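Local coordinates for protein MIP07328p (Drosophila melanogaster, PDB 6FKK) that probably acts as a transmembrane axon guidance cue of the semaphorin family, with chemorepellent activity and binding to semaphorin receptors, at residues Q10-K15 against S439-L444; D188-N193 against L214-M219; D498-E503 against T516-Q521. One frame throughout, in Å; residues are numbered along the deposited sequence.

Contact 1. Residues Q10-K15 against S439-L444; sequences QTKQDK and SEMQVL
Lys12 reaches Met441 because its CG is tucked between the backbone N and the carbonyl carbon (chi1 43°), and the arm then runs extended until a bend at its last torsion brings NZ to the Met441 side chain, 3.3 Å from Met441 CG. In Gln13, although CB leads away from the strand, the bend at its second torsion (chi2 86°) brings the amide back to it; NE2 then gives a weak hydrogen bond to Val443 O (2.8 Å). Between the segments the backbones form a single bridge, Gln13 with Gln442. Gln442 N donates to Lys12 O at 3.0 Å and Gln442 O accepts from Asp14 N at 2.8 Å, the latter bond nearly straight at 169°.

Asp14 turns its side chain inward: its CG packs 3.7 Å from Met441 SD, while its CB lies alongside Val443 CG2, the two side chains pointing the same way. Met441, long and unbranched, lies against both the end of Lys12 and the carboxylate of Asp14. Gln442 suits a buried site because both ends of its amide are used: NE2 donates to Leu444 O at 2.9 Å, with that oxygen close to the amide plane, and also to Asp412 O, while OE1 takes Lys414 NZ. The same lysine bonds Thr11 OG1, joining the two segments through a third residue.

The CB atoms of Val443 and Leu444 lead away from segment 10-15, and both side chains pack on Val471 and Val464. The N-terminal run thus lies against the outermost strand of one sheet just before supplying strand 18-21 to the next, beside 469-474, the ring closure characteristic of the seven-bladed sema beta-propeller.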
ATOM      1  N   GLN A  10     -17.356   5.493  23.441  1.00163.80           N
ATOM      2  CA  GLN A  10     -17.203   6.844  22.914  1.00156.99           C
ATOM      3  C   GLN A  10     -17.397   6.868  21.404  1.00143.34           C
ATOM      4  O   GLN A  10     -17.960   7.825  20.861  1.00136.18           O
ATOM      5  CB  GLN A  10     -15.832   7.407  23.296  1.00149.84           C
ATOM      6  CG  GLN A  10     -15.629   8.880  22.951  1.00143.43           C
ATOM      7  CD  GLN A  10     -16.336   9.828  23.910  1.00138.43           C
ATOM      8  OE1 GLN A  10     -17.294   9.454  24.588  1.00141.37           O
ATOM      9  NE2 GLN A  10     -15.858  11.066  23.973  1.00128.09           N
ATOM     10  N   THR A  11     -16.940   5.827  20.716  1.00133.43           N
ATOM     11  CA  THR A  11     -17.195   5.639  19.295  1.00126.09           C
ATOM     12  C   THR A  11     -18.103   4.432  19.109  1.00115.09           C
ATOM     13  O   THR A  11     -17.944   3.414  19.792  1.00105.81           O
ATOM     14  CB  THR A  11     -15.894   5.440  18.513  1.00122.34           C
ATOM     15  OG1 THR A  11     -15.175   4.324  19.054  1.00131.24           O
ATOM     16  CG2 THR A  11     -15.026   6.687  18.593  1.00108.98           C
ATOM     17  N   LYS A  12     -19.054   4.550  18.190  1.00110.38           N
ATOM     18  CA  LYS A  12     -20.016   3.477  17.976  1.00108.54           C
ATOM     19  C   LYS A  12     -19.369   2.304  17.248  1.00 89.82           C
ATOM     20  O   LYS A  12     -18.505   2.485  16.386  1.00 82.60           O
ATOM     21  CB  LYS A  12     -21.219   3.995  17.188  1.00120.23           C
ATOM     22  CG  LYS A  12     -20.858   4.895  16.018  1.00128.76           C
ATOM     23  CD  LYS A  12     -22.092   5.276  15.217  1.00136.84           C
ATOM     24  CE  LYS A  12     -21.796   6.420  14.259  1.00138.15           C
ATOM     25  NZ  LYS A  12     -20.606   6.144  13.409  1.00139.88           N
ATOM     26  N   GLN A  13     -19.796   1.094  17.608  1.00 82.80           N
ATOM     27  CA  GLN A  13     -19.290  -0.122  16.982  1.00 64.71           C
ATOM     28  C   GLN A  13     -20.040  -0.392  15.684  1.00 70.76           C
ATOM     29  O   GLN A  13     -21.271  -0.296  15.636  1.00 76.71           O
ATOM     30  CB  GLN A  13     -19.437  -1.310  17.935  1.00 69.17           C
ATOM     31  CG  GLN A  13     -19.012  -2.649  17.343  1.00 78.46           C
ATOM     32  CD  GLN A  13     -17.526  -2.916  17.491  1.00 93.52           C
ATOM     33  OE1 GLN A  13     -16.902  -2.503  18.469  1.00 97.21           O
ATOM     34  NE2 GLN A  13     -16.950  -3.614  16.518  1.00 92.73           N
ATOM     35  N   ASP A  14     -19.299  -0.739  14.636  1.00 63.12           N
ATOM     36  CA  ASP A  14     -19.896  -0.965  13.328  1.00 75.74           C
ATOM     37  C   ASP A  14     -20.602  -2.317  13.286  1.00 92.99           C
ATOM     38  O   ASP A  14     -20.246  -3.255  14.004  1.00 94.97           O
ATOM     39  CB  ASP A  14     -18.829  -0.887  12.233  1.00 65.07           C
ATOM     40  CG  ASP A  14     -19.419  -0.639  10.855  1.00 89.68           C
ATOM     41  OD1 ASP A  14     -20.661  -0.663  10.724  1.00 98.19           O
ATOM     42  OD2 ASP A  14     -18.640  -0.411   9.904  1.00 94.14           O
ATOM     43  N   LYS A  15     -21.619  -2.405  12.431  1.00110.65           N
ATOM     44  CA  LYS A  15     -22.427  -3.617  12.294  1.00116.69           C
ATOM     45  C   LYS A  15     -21.615  -4.680  11.566  1.00117.59           C
ATOM     46  O   LYS A  15     -21.488  -4.653  10.340  1.00128.91           O
ATOM     47  CB  LYS A  15     -23.721  -3.306  11.549  1.00118.35           C
ATOM     48  CG  LYS A  15     -24.657  -4.494  11.390  1.00128.70           C
ATOM     49  CD  LYS A  15     -25.198  -4.960  12.733  1.00137.65           C
ATOM     50  CE  LYS A  15     -26.157  -6.128  12.564  1.00134.06           C
ATOM     51  NZ  LYS A  15     -26.699  -6.597  13.870  1.00135.30           N
ATOM     52  N   SER A 439     -17.563   8.766   8.345  1.00 46.37           N
ATOM     53  CA  SER A 439     -17.790   8.050   9.593  1.00 60.90           C
ATOM     54  C   SER A 439     -16.462   7.567  10.153  1.00 61.56           C
ATOM     55  O   SER A 439     -15.499   7.353   9.412  1.00 66.38           O
ATOM     56  CB  SER A 439     -18.732   6.857   9.396  1.00 68.19           C
ATOM     57  OG  SER A 439     -18.105   5.838   8.636  1.00 55.68           O
ATOM     58  N   GLU A 440     -16.427   7.396  11.474  1.00 59.64           N
ATOM     59  CA  GLU A 440     -15.308   6.750  12.156  1.00 47.69           C
ATOM     60  C   GLU A 440     -15.899   5.803  13.190  1.00 54.93           C
ATOM     61  O   GLU A 440     -16.399   6.248  14.228  1.00 68.92           O
ATOM     62  CB  GLU A 440     -14.376   7.767  12.816  1.00 54.74           C
ATOM     63  CG  GLU A 440     -13.143   7.136  13.451  1.00 87.68           C
ATOM     64  CD  GLU A 440     -12.222   8.151  14.108  1.00102.20           C
ATOM     65  OE1 GLU A 440     -12.438   8.476  15.296  1.00 97.06           O
ATOM     66  OE2 GLU A 440     -11.282   8.623  13.434  1.00103.60           O
ATOM     67  N   MET A 441     -15.851   4.505  12.906  1.00 68.30           N
ATOM     68  CA  MET A 441     -16.485   3.503  13.748  1.00 69.58           C
ATOM     69  C   MET A 441     -15.470   2.464  14.199  1.00 66.29           C
ATOM     70  O   MET A 441     -14.486   2.185  13.506  1.00 67.62           O
ATOM     71  CB  MET A 441     -17.635   2.806  13.013  1.00 67.79           C
ATOM     72  CG  MET A 441     -18.600   3.751  12.322  1.00 78.65           C
ATOM     73  SD  MET A 441     -20.106   2.906  11.811  1.00 95.83           S
ATOM     74  CE  MET A 441     -20.865   4.142  10.761  1.00116.61           C
ATOM     75  N   GLN A 442     -15.724   1.892  15.372  1.00 66.68           N
ATOM     76  CA  GLN A 442     -14.923   0.785  15.875  1.00 63.97           C
ATOM     77  C   GLN A 442     -15.366  -0.498  15.182  1.00 69.13           C
ATOM     78  O   GLN A 442     -16.547  -0.858  15.229  1.00 75.15           O
ATOM     79  CB  GLN A 442     -15.076   0.666  17.389  1.00 53.00           C
ATOM     80  CG  GLN A 442     -14.123  -0.322  18.032  1.00 63.63           C
ATOM     81  CD  GLN A 442     -12.704   0.202  18.089  1.00 68.71           C
ATOM     82  OE1 GLN A 442     -12.476   1.375  18.386  1.00 70.12           O
ATOM     83  NE2 GLN A 442     -11.740  -0.665  17.802  1.00 51.29           N
ATOM     84  N   VAL A 443     -14.428  -1.182  14.534  1.00 59.90           N
ATOM     85  CA  VAL A 443     -14.705  -2.417  13.810  1.00 52.71           C
ATOM     86  C   VAL A 443     -14.153  -3.630  14.550  1.00 61.33           C
ATOM     87  O   VAL A 443     -14.881  -4.584  14.827  1.00 72.97           O
ATOM     88  CB  VAL A 443     -14.150  -2.351  12.370  1.00 48.88           C
ATOM     89  CG1 VAL A 443     -14.236  -3.718  11.714  1.00 49.86           C
ATOM     90  CG2 VAL A 443     -14.913  -1.318  11.560  1.00 62.98           C
ATOM     91  N   LEU A 444     -12.870  -3.612  14.867  1.00 59.22           N
ATOM     92  CA  LEU A 444     -12.221  -4.697  15.587  1.00 52.88           C
ATOM     93  C   LEU A 444     -12.297  -4.446  17.084  1.00 66.80           C
ATOM     94  O   LEU A 444     -12.657  -3.352  17.527  1.00 71.95           O
ATOM     95  CB  LEU A 444     -10.772  -4.819  15.124  1.00 56.43           C
ATOM     96  CG  LEU A 444     -10.533  -5.157  13.652  1.00 54.16           C
ATOM     97  CD1 LEU A 444      -9.053  -5.402  13.398  1.00 48.47           C
ATOM     98  CD2 LEU A 444     -11.360  -6.362  13.240  1.00 56.61           C
TER

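Contact 2. Residues D188-N193 against L214-M219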
ATOM      1  N   ASP A 188      25.574  -2.010   0.519  1.00 94.14           N
ATOM      2  CA  ASP A 188      25.718  -0.639   0.045  1.00 93.33           C
ATOM      3  C   ASP A 188      24.531   0.165   0.551  1.00 82.07           C
ATOM      4  O   ASP A 188      23.386  -0.106   0.174  1.00 82.94           O
ATOM      5  CB  ASP A 188      25.803  -0.588  -1.481  1.00103.00           C
ATOM      6  CG  ASP A 188      26.125   0.802  -2.007  1.00103.09           C
ATOM      7  OD1 ASP A 188      26.282   1.736  -1.193  1.00103.96           O
ATOM      8  OD2 ASP A 188      26.225   0.959  -3.242  1.00 99.97           O
ATOM      9  N   LEU A 189      24.807   1.152   1.402  1.00 73.46           N
ATOM     10  CA  LEU A 189      23.752   1.928   2.039  1.00 67.37           C
ATOM     11  C   LEU A 189      23.246   3.077   1.177  1.00 64.75           C
ATOM     12  O   LEU A 189      22.247   3.705   1.542  1.00 59.52           O
ATOM     13  CB  LEU A 189      24.244   2.466   3.385  1.00 64.30           C
ATOM     14  CG  LEU A 189      24.717   1.403   4.379  1.00 56.26           C
ATOM     15  CD1 LEU A 189      25.245   2.051   5.646  1.00 49.93           C
ATOM     16  CD2 LEU A 189      23.597   0.427   4.702  1.00 66.34           C
ATOM     17  N   LYS A 190      23.903   3.370   0.052  1.00 64.65           N
ATOM     18  CA  LYS A 190      23.405   4.420  -0.832  1.00 43.39           C
ATOM     19  C   LYS A 190      22.134   3.976  -1.548  1.00 49.89           C
ATOM     20  O   LYS A 190      21.232   4.789  -1.781  1.00 57.34           O
ATOM     21  CB  LYS A 190      24.484   4.824  -1.839  1.00 62.81           C
ATOM     22  CG  LYS A 190      25.551   5.745  -1.261  1.00 80.46           C
ATOM     23  CD  LYS A 190      26.503   6.260  -2.331  1.00 91.50           C
ATOM     24  CE  LYS A 190      27.385   5.149  -2.873  1.00 94.23           C
ATOM     25  NZ  LYS A 190      28.422   5.678  -3.801  1.00 93.78           N
ATOM     26  N   GLN A 191      22.044   2.692  -1.896  1.00 57.18           N
ATOM     27  CA  GLN A 191      20.839   2.181  -2.544  1.00 52.17           C
ATOM     28  C   GLN A 191      19.762   1.836  -1.522  1.00 55.70           C
ATOM     29  O   GLN A 191      18.598   2.217  -1.684  1.00 55.29           O
ATOM     30  CB  GLN A 191      21.178   0.957  -3.399  1.00 54.17           C
ATOM     31  CG  GLN A 191      21.941   1.280  -4.674  1.00 60.30           C
ATOM     32  CD  GLN A 191      22.054   0.087  -5.604  1.00 56.25           C
ATOM     33  OE1 GLN A 191      22.039  -1.063  -5.164  1.00 47.94           O
ATOM     34  NE2 GLN A 191      22.161   0.356  -6.900  1.00 74.04           N
ATOM     35  N   LEU A 192      20.132   1.117  -0.464  1.00 55.79           N
ATOM     36  CA  LEU A 192      19.185   0.702   0.564  1.00 45.22           C
ATOM     37  C   LEU A 192      19.856   0.800   1.924  1.00 46.43           C
ATOM     38  O   LEU A 192      20.981   0.325   2.097  1.00 67.80           O
ATOM     39  CB  LEU A 192      18.692  -0.728   0.313  1.00 43.06           C
ATOM     40  CG  LEU A 192      17.806  -0.934  -0.916  1.00 37.71           C
ATOM     41  CD1 LEU A 192      17.581  -2.413  -1.176  1.00 38.29           C
ATOM     42  CD2 LEU A 192      16.485  -0.219  -0.723  1.00 36.19           C
ATOM     43  N   ASN A 193      19.161   1.409   2.887  1.00 66.09           N
ATOM     44  CA  ASN A 193      19.690   1.650   4.232  1.00 62.60           C
ATOM     45  C   ASN A 193      18.638   1.214   5.249  1.00 58.23           C
ATOM     46  O   ASN A 193      17.811   2.025   5.676  1.00 56.70           O
ATOM     47  CB  ASN A 193      20.068   3.120   4.406  1.00 65.43           C
ATOM     48  CG  ASN A 193      20.976   3.354   5.596  1.00 66.30           C
ATOM     49  OD1 ASN A 193      21.030   2.547   6.523  1.00 59.69           O
ATOM     50  ND2 ASN A 193      21.698   4.470   5.575  1.00 69.81           N
ATOM     51  N   LEU A 214      16.552   4.607   6.390  1.00 48.69           N
ATOM     52  CA  LEU A 214      17.395   5.616   7.008  1.00 48.02           C
ATOM     53  C   LEU A 214      17.944   6.568   5.952  1.00 53.62           C
ATOM     54  O   LEU A 214      18.079   6.220   4.776  1.00 60.50           O
ATOM     55  CB  LEU A 214      18.546   4.961   7.770  1.00 64.31           C
ATOM     56  CG  LEU A 214      18.144   4.068   8.946  1.00 61.28           C
ATOM     57  CD1 LEU A 214      19.374   3.457   9.605  1.00 45.40           C
ATOM     58  CD2 LEU A 214      17.314   4.848   9.957  1.00 43.43           C
ATOM     59  N   SER A 215      18.265   7.782   6.385  1.00 59.96           N
ATOM     60  CA  SER A 215      18.652   8.854   5.481  1.00 81.61           C
ATOM     61  C   SER A 215      20.156   9.078   5.529  1.00 97.97           C
ATOM     62  O   SER A 215      20.749   9.139   6.610  1.00117.85           O
ATOM     63  CB  SER A 215      17.928  10.152   5.832  1.00 98.95           C
ATOM     64  OG  SER A 215      18.392  11.214   5.017  1.00111.62           O
ATOM     65  N   MET A 216      20.762   9.203   4.351  1.00110.22           N
ATOM     66  CA  MET A 216      22.133   9.672   4.225  1.00133.97           C
ATOM     67  C   MET A 216      22.214  11.144   3.858  1.00146.62           C
ATOM     68  O   MET A 216      23.174  11.815   4.249  1.00137.54           O
ATOM     69  CB  MET A 216      22.880   8.858   3.165  1.00139.82           C
ATOM     70  CG  MET A 216      23.050   7.389   3.497  1.00132.29           C
ATOM     71  SD  MET A 216      23.916   6.509   2.184  1.00128.50           S
ATOM     72  CE  MET A 216      25.307   7.603   1.893  1.00137.36           C
ATOM     73  N   GLU A 217      21.218  11.658   3.133  1.00158.73           N
ATOM     74  CA  GLU A 217      21.276  13.022   2.622  1.00162.69           C
ATOM     75  C   GLU A 217      21.292  14.067   3.729  1.00158.02           C
ATOM     76  O   GLU A 217      21.657  15.219   3.468  1.00153.88           O
ATOM     77  CB  GLU A 217      20.099  13.277   1.679  1.00161.46           C
ATOM     78  CG  GLU A 217      18.738  12.965   2.280  1.00155.38           C
ATOM     79  CD  GLU A 217      17.607  13.189   1.296  1.00147.91           C
ATOM     80  OE1 GLU A 217      17.848  13.830   0.254  1.00150.97           O
ATOM     81  OE2 GLU A 217      16.480  12.726   1.558  1.00139.83           O
ATOM     82  N   VAL A 218      20.898  13.702   4.952  1.00157.75           N
ATOM     83  CA  VAL A 218      21.040  14.629   6.065  1.00160.16           C
ATOM     84  C   VAL A 218      22.524  14.891   6.307  1.00180.76           C
ATOM     85  O   VAL A 218      23.376  14.014   6.112  1.00188.62           O
ATOM     86  CB  VAL A 218      20.351  14.096   7.333  1.00133.26           C
ATOM     87  CG1 VAL A 218      18.843  14.258   7.224  1.00101.08           C
ATOM     88  CG2 VAL A 218      20.711  12.639   7.561  1.00138.11           C
ATOM     89  N   MET A 219      22.833  16.121   6.726  1.00180.38           N
ATOM     90  CA  MET A 219      24.224  16.554   6.836  1.00178.55           C
ATOM     91  C   MET A 219      25.022  15.655   7.775  1.00180.16           C
ATOM     92  O   MET A 219      26.092  15.153   7.412  1.00174.15           O
ATOM     93  CB  MET A 219      24.277  18.008   7.309  1.00176.49           C
ATOM     94  CG  MET A 219      23.143  18.387   8.250  1.00171.75           C
ATOM     95  SD  MET A 219      23.515  19.821   9.276  1.00177.51           S
ATOM     96  CE  MET A 219      24.754  19.131  10.370  1.00172.03           C
TER
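A methionine sulfur set close to a backbone carbonyl is the odd feature here: Met216 SD lies 3.3 Å from Leu189 O. The Met216 chain is extended as far as SD and then bends (chi3 48°), which lays the terminal methyl, CE, against the aliphatic part of Lys190, 3.7 Å from its CG. Methionine suits this spot, being long and unbranched enough to bridge from one loop to the other. Lys190 CB leads away from the other segment, and CG is the atom that meets Met216; its NZ has a weak hydrogen bond to Asn360. Leu189 adds a looser apolar touch, its CB 4.2 Å from Met216 SD.

The polar tie lies at the other end. Leu214 N donates to Asn193 O over 3.0 Å, at an N-H...O angle of 159°. Around that bond the two side chains cross at about a right angle: Asn193 CG rests 3.6 Å from Leu214 CB, and OD1 comes to Leu214 CD1. Asn193 ND2 lies 3.8 Å from Met216 CG, so the flat amide touches both the leucine and the methionine.

Asp188 shapes the first loop through an Asx turn, its OD1 accepting from Lys190 N (3.1 Å). Lys252 binds the carbonyl oxygens of Lys190 and Gln191, and Glu213 receives the N-H of Asn193. Segment 188-193 leads into strand 196-203 and segment 214-219 leaves strand 206-214, its antiparallel partner, so the contact lies at the open end of this hairpin of the sema-domain beta-propeller, where the chain turns off toward strand 225-233 and Phe221 packs on Met216.

Contact 3. Residues D498-E503 against T516-Q521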
ATOM      1  N   ASP A 498     -34.602   9.565  -0.241  1.00 74.31           N
ATOM      2  CA  ASP A 498     -35.799   9.664  -1.066  1.00 77.54           C
ATOM      3  C   ASP A 498     -36.939  10.250  -0.242  1.00 85.19           C
ATOM      4  O   ASP A 498     -37.239   9.764   0.853  1.00103.74           O
ATOM      5  CB  ASP A 498     -36.185   8.286  -1.611  1.00 79.04           C
ATOM      6  CG  ASP A 498     -37.291   8.353  -2.654  1.00 84.41           C
ATOM      7  OD1 ASP A 498     -37.729   9.472  -2.994  1.00 87.91           O
ATOM      8  OD2 ASP A 498     -37.721   7.285  -3.142  1.00 93.41           O
ATOM      9  N   LEU A 499     -37.567  11.303  -0.763  1.00 81.96           N
ATOM     10  CA  LEU A 499     -38.710  11.884  -0.071  1.00 84.89           C
ATOM     11  C   LEU A 499     -39.993  11.120  -0.360  1.00101.56           C
ATOM     12  O   LEU A 499     -40.911  11.127   0.468  1.00 91.14           O
ATOM     13  CB  LEU A 499     -38.872  13.354  -0.457  1.00 88.01           C
ATOM     14  CG  LEU A 499     -37.792  14.292   0.081  1.00 82.74           C
ATOM     15  CD1 LEU A 499     -38.065  15.730  -0.335  1.00 84.05           C
ATOM     16  CD2 LEU A 499     -37.712  14.170   1.591  1.00 82.30           C
ATOM     17  N   GLN A 500     -40.073  10.460  -1.517  1.00101.15           N
ATOM     18  CA  GLN A 500     -41.246   9.653  -1.833  1.00102.98           C
ATOM     19  C   GLN A 500     -41.374   8.478  -0.874  1.00103.63           C
ATOM     20  O   GLN A 500     -42.455   8.211  -0.340  1.00101.20           O
ATOM     21  CB  GLN A 500     -41.175   9.158  -3.277  1.00104.15           C
ATOM     22  CG  GLN A 500     -41.480  10.213  -4.319  1.00109.61           C
ATOM     23  CD  GLN A 500     -41.629   9.619  -5.703  1.00119.44           C
ATOM     24  OE1 GLN A 500     -41.213   8.488  -5.955  1.00130.92           O
ATOM     25  NE2 GLN A 500     -42.235  10.376  -6.607  1.00119.01           N
ATOM     26  N   THR A 501     -40.281   7.754  -0.655  1.00 98.62           N
ATOM     27  CA  THR A 501     -40.238   6.650   0.296  1.00 92.55           C
ATOM     28  C   THR A 501     -39.171   6.964   1.330  1.00 95.39           C
ATOM     29  O   THR A 501     -37.994   7.109   0.984  1.00120.06           O
ATOM     30  CB  THR A 501     -39.932   5.321  -0.397  1.00 90.50           C
ATOM     31  OG1 THR A 501     -38.562   5.302  -0.815  1.00 86.70           O
ATOM     32  CG2 THR A 501     -40.824   5.139  -1.613  1.00102.76           C
ATOM     33  N   HIS A 502     -39.578   7.073   2.594  1.00 94.40           N
ATOM     34  CA  HIS A 502     -38.651   7.419   3.670  1.00120.82           C
ATOM     35  C   HIS A 502     -37.634   6.292   3.827  1.00120.22           C
ATOM     36  O   HIS A 502     -37.744   5.415   4.687  1.00131.86           O
ATOM     37  CB  HIS A 502     -39.407   7.694   4.960  1.00135.68           C
ATOM     38  CG  HIS A 502     -40.197   8.966   4.926  1.00150.84           C
ATOM     39  ND1 HIS A 502     -39.694  10.165   5.381  1.00151.43           N
ATOM     40  CD2 HIS A 502     -41.446   9.229   4.471  1.00157.05           C
ATOM     41  CE1 HIS A 502     -40.602  11.111   5.219  1.00157.75           C
ATOM     42  NE2 HIS A 502     -41.674  10.569   4.668  1.00158.89           N
ATOM     43  N   GLU A 503     -36.614   6.331   2.971  1.00 80.20           N
ATOM     44  CA  GLU A 503     -35.595   5.290   2.919  1.00 87.96           C
ATOM     45  C   GLU A 503     -34.318   5.889   2.349  1.00 96.94           C
ATOM     46  O   GLU A 503     -34.342   6.473   1.262  1.00 94.39           O
ATOM     47  CB  GLU A 503     -36.071   4.109   2.064  1.00 99.91           C
ATOM     48  CG  GLU A 503     -35.053   2.993   1.898  1.00123.04           C
ATOM     49  CD  GLU A 503     -35.512   1.924   0.921  1.00133.33           C
ATOM     50  OE1 GLU A 503     -36.486   2.171   0.176  1.00132.39           O
ATOM     51  OE2 GLU A 503     -34.898   0.837   0.897  1.00135.65           O
ATOM     52  N   THR A 516     -34.230  10.469  -9.735  1.00 83.66           N
ATOM     53  CA  THR A 516     -33.708  10.950  -8.461  1.00 89.95           C
ATOM     54  C   THR A 516     -34.080  12.404  -8.189  1.00 90.61           C
ATOM     55  O   THR A 516     -33.412  13.070  -7.391  1.00 87.43           O
ATOM     56  CB  THR A 516     -32.188  10.785  -8.413  1.00 85.54           C
ATOM     57  OG1 THR A 516     -31.577  11.686  -9.346  1.00 71.80           O
ATOM     58  CG2 THR A 516     -31.794   9.358  -8.768  1.00 71.96           C
ATOM     59  N   LYS A 517     -35.131  12.912  -8.838  1.00 84.07           N
ATOM     60  CA  LYS A 517     -35.514  14.307  -8.643  1.00 86.15           C
ATOM     61  C   LYS A 517     -36.038  14.560  -7.235  1.00 86.42           C
ATOM     62  O   LYS A 517     -35.918  15.678  -6.722  1.00 85.39           O
ATOM     63  CB  LYS A 517     -36.560  14.717  -9.681  1.00100.16           C
ATOM     64  CG  LYS A 517     -36.015  14.837 -11.095  1.00106.27           C
ATOM     65  CD  LYS A 517     -34.843  15.807 -11.144  1.00116.84           C
ATOM     66  CE  LYS A 517     -34.244  15.901 -12.541  1.00119.93           C
ATOM     67  NZ  LYS A 517     -35.203  16.469 -13.531  1.00121.04           N
ATOM     68  N   THR A 518     -36.612  13.543  -6.597  1.00 96.03           N
ATOM     69  CA  THR A 518     -37.134  13.664  -5.244  1.00 95.59           C
ATOM     70  C   THR A 518     -36.100  13.321  -4.177  1.00 90.00           C
ATOM     71  O   THR A 518     -36.470  13.113  -3.017  1.00 86.99           O
ATOM     72  CB  THR A 518     -38.370  12.773  -5.073  1.00 86.09           C
ATOM     73  OG1 THR A 518     -38.035  11.418  -5.403  1.00 85.34           O
ATOM     74  CG2 THR A 518     -39.499  13.246  -5.977  1.00 89.89           C
ATOM     75  N   TYR A 519     -34.821  13.262  -4.536  1.00 86.38           N
ATOM     76  CA  TYR A 519     -33.771  12.867  -3.609  1.00 79.58           C
ATOM     77  C   TYR A 519     -33.070  14.096  -3.039  1.00 71.77           C
ATOM     78  O   TYR A 519     -33.046  15.164  -3.657  1.00 72.34           O
ATOM     79  CB  TYR A 519     -32.742  11.957  -4.289  1.00 72.32           C
ATOM     80  CG  TYR A 519     -33.243  10.571  -4.657  1.00 84.22           C
ATOM     81  CD1 TYR A 519     -34.600  10.269  -4.665  1.00 75.89           C
ATOM     82  CD2 TYR A 519     -32.349   9.560  -4.987  1.00 70.61           C
ATOM     83  CE1 TYR A 519     -35.052   9.005  -5.003  1.00 77.45           C
ATOM     84  CE2 TYR A 519     -32.792   8.293  -5.322  1.00 72.14           C
ATOM     85  CZ  TYR A 519     -34.143   8.022  -5.327  1.00 78.74           C
ATOM     86  OH  TYR A 519     -34.587   6.761  -5.659  1.00 78.50           O
ATOM     87  N   LEU A 520     -32.494  13.930  -1.850  1.00 69.97           N
ATOM     88  CA  LEU A 520     -31.777  14.999  -1.168  1.00 68.55           C
ATOM     89  C   LEU A 520     -30.391  14.521  -0.765  1.00 76.45           C
ATOM     90  O   LEU A 520     -30.231  13.404  -0.262  1.00 80.74           O
ATOM     91  CB  LEU A 520     -32.537  15.482   0.075  1.00 70.26           C
ATOM     92  CG  LEU A 520     -33.829  16.267  -0.156  1.00 80.54           C
ATOM     93  CD1 LEU A 520     -34.449  16.662   1.174  1.00 85.19           C
ATOM     94  CD2 LEU A 520     -33.565  17.495  -1.013  1.00 73.93           C
ATOM     95  N   GLN A 521     -29.392  15.373  -0.988  1.00 73.33           N
ATOM     96  CA  GLN A 521     -28.025  15.094  -0.571  1.00 66.86           C
ATOM     97  C   GLN A 521     -27.269  16.411  -0.488  1.00 69.27           C
ATOM     98  O   GLN A 521     -27.453  17.290  -1.334  1.00 90.41           O
ATOM     99  CB  GLN A 521     -27.319  14.134  -1.535  1.00 58.95           C
ATOM    100  CG  GLN A 521     -25.911  13.744  -1.103  1.00 56.04           C
ATOM    101  CD  GLN A 521     -25.244  12.789  -2.075  1.00 56.26           C
ATOM    102  OE1 GLN A 521     -24.790  13.191  -3.146  1.00 55.48           O
ATOM    103  NE2 GLN A 521     -25.181  11.515  -1.703  1.00 69.50           N
TER
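This is an edge pairing within the small antiparallel sheet of the plexin repeat: Asp498, at the end of strand 495-498, faces Tyr519 of the short strand 519-520 as a non-hydrogen-bonded pair, their CA atoms 4.6 Å apart. Next to the pair, Leu499 N donates to Thr518 O at 3.1 Å and 160°, fixing the strands at the point where the first turns away.

The carboxylate of Asp498 does most of the polar work. Its OD1 is gripped by two donors on opposite faces of its plane: Thr518 OG1, on the syn side at 3.1 Å, and Gln500 N, from well above the plane at 2.9 Å, the latter closing an Asx turn. Aspartate suits the place because its short carboxylate can accept at once from the backbone two residues on and from a neighbouring hydroxyl. Thr518 can deliver that hydroxyl because OG1 stands between its backbone N and carbonyl carbon (chi1 56°), side by side with the aspartate. The other oxygen, OD2, takes Thr501 OG1 at 3.2 Å and a salt bridge from Lys505, which would probably favour the charged form.

The three-stranded sheet, ordered 503-506, 495-498, 519-520, and the disulfides Cys478-Cys495 and Cys487-Cys504 fit the cystine-rich PSI (plexin repeat) fold. Tyr519 packs its CE1 on Asp498 CG, ring and carboxylate planes 48° apart. Thr516 CA covers one ring face, 3.8 Å above its centre, consistent with the type I turn from Thr516 to Tyr519; the hydroxyl bonds His512 ND1.

Leu499 CD1 meets Leu520 CD1 at 4.0 Å, and Leu499 also packs on Pro535. Gln500 crosses Thr518 at about a right angle, its CG and NE2 each 4.0 Å from Thr518 CG2, so the threonine supplies a methyl as well as a hydroxyl.

In the fold
From the N terminus, the chain first runs through 10-15, which waits 424 residues for its partner, 439-444; contact 1 thus encloses most of the sema domain in one loop and joins its beginning to one of its last sheets. Nested inside that loop, contact 2 spans a gap of 21 residues and ties the ends of a hairpin on the opposite side of the chain's centre, about 41 Å away between contact centres. Contact 3 follows in series, opening after contact 1 has closed, and shuts a short loop within the plexin repeat. Contacts 1 and 3 lie on the same side, about 13 Å apart at their nearest atoms, without touching.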